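Local coordinates for protein isomaltodextranase (Arthrobacter globiformis, PDB 5AWO) that hydrolyses (1->6)-alpha-D-glucosidic linkages in polysaccharides such as dextran, releasing successive isomaltose units from the non-reducing chain ends, at residues L263-I266 / N267-D271; N284-D287 / A288-W292. One frame throughout, in Å; residues are numbered along the deposited sequence.

Contact 1 of 2, residues L263-I266 / N267-D271; sequences LVRI and NADAD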
# COMPACT_ATOMS: atom_id res chain seq x y z
N LEU A 263 -2.52 3.94 -1.74
CA LEU A 263 -2.22 2.67 -2.42
C LEU A 263 -1.68 2.97 -3.80
O LEU A 263 -2.13 3.91 -4.45
CB LEU A 263 -3.50 1.84 -2.62
CG LEU A 263 -3.96 0.94 -1.48
CD1 LEU A 263 -4.43 1.70 -0.24
CD2 LEU A 263 -5.06 0.02 -1.99
N VAL A 264 -0.72 2.14 -4.25
CA VAL A 264 -0.27 2.15 -5.64
C VAL A 264 -0.30 0.74 -6.24
O VAL A 264 0.18 -0.22 -5.64
CB VAL A 264 1.15 2.70 -5.83
CG1 VAL A 264 1.13 4.22 -5.64
CG2 VAL A 264 2.17 2.01 -4.91
N ARG A 265 -0.89 0.62 -7.43
CA ARG A 265 -0.77 -0.66 -8.16
C ARG A 265 0.68 -0.96 -8.51
O ARG A 265 1.38 -0.10 -9.03
CB ARG A 265 -1.62 -0.63 -9.43
CG ARG A 265 -3.06 -1.05 -9.21
CD ARG A 265 -3.24 -2.59 -9.24
NE ARG A 265 -2.85 -3.05 -10.57
CZ ARG A 265 -3.54 -2.83 -11.69
NH1 ARG A 265 -4.77 -2.32 -11.63
NH2 ARG A 265 -3.00 -3.08 -12.87
N ILE A 266 1.06 -2.22 -8.30
CA ILE A 266 2.43 -2.67 -8.57
C ILE A 266 2.54 -3.74 -9.65
O ILE A 266 3.63 -4.28 -9.86
CB ILE A 266 3.13 -3.07 -7.26
CG1 ILE A 266 2.37 -4.14 -6.45
CG2 ILE A 266 3.37 -1.82 -6.41
CD1 ILE A 266 2.05 -5.43 -7.16
N ASN A 267 1.46 -3.98 -10.38
CA ASN A 267 1.39 -5.04 -11.38
C ASN A 267 0.52 -4.64 -12.54
O ASN A 267 -0.29 -3.73 -12.41
CB ASN A 267 0.89 -6.36 -10.79
CG ASN A 267 -0.51 -6.27 -10.17
OD1 ASN A 267 -0.93 -5.22 -9.64
ND2 ASN A 267 -1.19 -7.41 -10.12
N ALA A 268 0.67 -5.35 -13.66
CA ALA A 268 -0.29 -5.28 -14.74
C ALA A 268 -1.67 -5.77 -14.26
O ALA A 268 -1.76 -6.52 -13.28
CB ALA A 268 0.19 -6.16 -15.89
N ASP A 269 -2.73 -5.37 -14.95
CA ASP A 269 -4.08 -5.73 -14.55
C ASP A 269 -4.22 -7.25 -14.37
O ASP A 269 -3.65 -8.03 -15.12
CB ASP A 269 -5.10 -5.32 -15.61
CG ASP A 269 -5.28 -3.81 -15.77
OD1 ASP A 269 -4.57 -2.99 -15.15
OD2 ASP A 269 -6.15 -3.42 -16.58
N ALA A 270 -5.08 -7.66 -13.45
CA ALA A 270 -5.35 -9.08 -13.25
C ALA A 270 -5.80 -9.77 -14.55
O ALA A 270 -5.49 -10.94 -14.77
CB ALA A 270 -6.37 -9.29 -12.14
N ASP A 271 -6.57 -9.08 -15.39
CA ASP A 271 -6.95 -9.60 -16.71
C ASP A 271 -7.63 -10.95 -16.52
O ASP A 271 -8.48 -11.09 -15.62
CB ASP A 271 -5.68 -9.59 -17.61
CG ASP A 271 -5.94 -9.78 -19.11
OD1 ASP A 271 -6.02 -10.95 -19.53
OD2 ASP A 271 -5.98 -8.79 -19.89
O HOH W 1 -5.86 -0.73 -14.14
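The flat guanidinium of Arg-265 is bonded around its rim, with Asn-267 O at the NE/NH2 edge and Asp-269 OD1 on the NH1 side of NH2, both near its plane, while the amide of Asn-267 stands almost upright to it, the two planes 84° apart. Two neighbouring nitrogens grip Asn-267 side-on. Arg-265 NH2 donates to Asn-267 O at 2.8 Å. Arg-265 NE donates to Asn-267 OD1 at 3.0 Å. The second bond is the more bent, its donor standing above the plane of the amide carbonyl, and a weak bond from NE to Asn-267 O completes the grip. Bends at chi2 and chi3 fold the arginine back over the turn, so that its head faces the residues that follow it in sequence. Asn-267 CG sits between its own backbone N and carbonyl carbon (chi1 60°), which brings OD1 to the same guanidinium as the backbone oxygen.

Arg-265 NH2 also makes a nearly straight hydrogen bond, part of a salt bridge, to Asp-269 OD1 at 2.8 Å, on the anti lone pair. A water accepts from Arg-265 NH1 and lies within hydrogen-bonding distance of Asp-269 OD1. A leucine in place of this arginine would probably leave the carboxylate of Asp-269 without this charged mate and the carbonyl of Asn-267 without its main donor, so that the turn could shift more freely.

The side chain of Ile-266 packs against Leu-313 of strand 312-314 and Phe-299 and Trp-302 of helix 295-302. The turn follows barrel strand 263-265, which lies between parallel strands 242-245 and 312-314; just beyond the latter, Asp-316 pairs with Arg-265 NH1 and Gly-315 accepts from Asn-267 ND2.

Contact 2 of 2, residues N284-D287 / A288-W292; sequences NWQD and AWPNW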
# COMPACT_ATOMS: atom_id res chain seq x y z
N ASN A 284 11.30 -8.79 -15.95
CA ASN A 284 12.13 -7.60 -15.97
C ASN A 284 11.38 -6.33 -15.61
O ASN A 284 10.16 -6.27 -15.76
CB ASN A 284 12.76 -7.40 -17.36
CG ASN A 284 11.73 -7.14 -18.42
OD1 ASN A 284 11.02 -8.05 -18.84
ND2 ASN A 284 11.61 -5.87 -18.83
N TRP A 285 12.11 -5.35 -15.09
CA TRP A 285 11.63 -4.00 -14.86
C TRP A 285 11.64 -3.21 -16.16
O TRP A 285 12.51 -3.41 -17.03
CB TRP A 285 12.55 -3.33 -13.86
CG TRP A 285 12.28 -1.89 -13.53
CD1 TRP A 285 11.49 -1.41 -12.53
CD2 TRP A 285 12.87 -0.74 -14.16
NE1 TRP A 285 11.54 -0.03 -12.49
CE2 TRP A 285 12.38 0.40 -13.48
CE3 TRP A 285 13.76 -0.57 -15.23
CZ2 TRP A 285 12.76 1.70 -13.83
CZ3 TRP A 285 14.13 0.72 -15.56
CH2 TRP A 285 13.63 1.83 -14.86
N GLN A 286 10.71 -2.26 -16.27
CA GLN A 286 10.74 -1.27 -17.35
C GLN A 286 10.43 0.08 -16.72
O GLN A 286 9.85 0.16 -15.63
CB GLN A 286 9.72 -1.61 -18.44
CG GLN A 286 8.28 -1.54 -17.98
CD GLN A 286 7.28 -1.92 -19.04
OE1 GLN A 286 7.54 -2.77 -19.91
NE2 GLN A 286 6.09 -1.31 -18.96
N ASP A 287 10.76 1.15 -17.43
CA ASP A 287 10.70 2.51 -16.87
C ASP A 287 9.39 3.23 -17.12
O ASP A 287 9.40 4.46 -17.26
CB ASP A 287 11.85 3.37 -17.43
CG ASP A 287 11.64 3.80 -18.87
OD1 ASP A 287 10.82 3.22 -19.58
OD2 ASP A 287 12.28 4.80 -19.31
N ALA A 288 8.30 2.48 -17.22
CA ALA A 288 6.96 3.00 -17.50
C ALA A 288 5.93 2.04 -16.93
O ALA A 288 6.21 0.84 -16.70
CB ALA A 288 6.74 3.13 -18.97
N TRP A 289 4.72 2.55 -16.75
CA TRP A 289 3.63 1.77 -16.19
C TRP A 289 3.43 0.48 -16.98
O TRP A 289 3.38 0.52 -18.21
CB TRP A 289 2.31 2.54 -16.27
CG TRP A 289 1.15 1.62 -16.14
CD1 TRP A 289 0.36 1.14 -17.15
CD2 TRP A 289 0.73 0.95 -14.95
NE1 TRP A 289 -0.53 0.22 -16.66
CE2 TRP A 289 -0.32 0.08 -15.31
CE3 TRP A 289 1.15 1.00 -13.62
CZ2 TRP A 289 -0.98 -0.71 -14.37
CZ3 TRP A 289 0.48 0.20 -12.67
CH2 TRP A 289 -0.57 -0.64 -13.08
N PRO A 290 3.29 -0.67 -16.30
CA PRO A 290 3.64 -0.97 -14.94
C PRO A 290 5.12 -1.38 -14.90
O PRO A 290 5.57 -2.12 -15.78
CB PRO A 290 2.73 -2.15 -14.59
CG PRO A 290 2.65 -2.89 -15.88
CD PRO A 290 2.72 -1.85 -16.99
N ASN A 291 5.85 -0.94 -13.89
CA ASN A 291 7.30 -1.19 -13.94
C ASN A 291 7.54 -2.70 -14.00
O ASN A 291 8.39 -3.17 -14.76
CB ASN A 291 8.02 -0.56 -12.76
CG ASN A 291 7.82 0.92 -12.71
OD1 ASN A 291 8.42 1.66 -13.54
ND2 ASN A 291 6.98 1.37 -11.82
N TRP A 292 6.84 -3.42 -13.13
CA TRP A 292 6.84 -4.88 -13.17
C TRP A 292 5.45 -5.40 -13.55
O TRP A 292 4.42 -4.82 -13.17
CB TRP A 292 7.25 -5.46 -11.81
CG TRP A 292 8.69 -5.26 -11.47
CD1 TRP A 292 9.74 -6.04 -11.87
CD2 TRP A 292 9.26 -4.22 -10.65
NE1 TRP A 292 10.92 -5.56 -11.35
CE2 TRP A 292 10.65 -4.44 -10.62
CE3 TRP A 292 8.73 -3.13 -9.96
CZ2 TRP A 292 11.51 -3.61 -9.90
CZ3 TRP A 292 9.59 -2.29 -9.27
CH2 TRP A 292 10.96 -2.52 -9.24
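Trp-285 sets the edge of its indole over one face of Trp-292, its CD1 standing 3.4 Å from Trp-292 CZ2. This is a T-shaped (edge-to-face) pair, with the five-membered ring of Trp-285 4.7 Å from the six-membered ring of Trp-292, centre to centre, and the planes inclined at 63°. The pair lies within a loop of the TIM barrel, between helices 274-279 and 295-302, whose chain doubles back so that Trp-285 and Gln-286 run beside Trp-292 and Asn-291. The indole of Trp-285 extends with CG opposite the backbone N (chi1 177°), which carries it alongside the Asn-291 side chain as well; ring and amide are nearly parallel, and Trp-285 NE1 lies 3.6 Å from Asn-291 CB.

A backbone bond from Gln-286 N to Asn-291 O ties the two limbs. The same oxygen receives a CA-H...O contact from Trp-285, and Asn-291 CA returns one to Gln-286 O, so one hydrogen bond and two CA-H...O contacts join the two limbs here. Arg-282 adds hydrogen bonds to the backbone oxygens of Pro-290 and Asn-291.

Trp-292 is in turn paired edge-to-face with Trp-302 of helix 295-302, which places the 288-292 limb against that helix. Trp-289 points away from the other limb, and Pro-290, after a cis peptide bond, rests CB against one face of the Trp-289 indole.

At the loop's far end the amide of Gln-286 reaches inward on an extended chain: Gln-286 NE2 donates to Ala-288 O at 3.1 Å with an N-H...O angle of 162°, coming from above the carbonyl plane.

How the contacts relate
Contact 1 precedes contact 2 along the chain, their centres 11 Å apart, and they meet through Trp-289 and Pro-290. Trp-289 CH2 packs 3.2 Å from Asn-267 O and 3.4 Å from Arg-265 NH2, so the indole borders the place where the guanidinium meets that carbonyl, while Pro-290 CB lies 3.9 Å from Asn-267 C. The side chains of Arg-265 and Trp-289 are each about 6 Å from that of Asp-201, probably the catalytic nucleophile; the probable proton donor, Asp-262, lies about 12 Å from the Arg-265 side chain. The arginine-bound turn and the tryptophan-bearing loop are thus both close to the nucleophile and probably contribute to the surroundings of the active site.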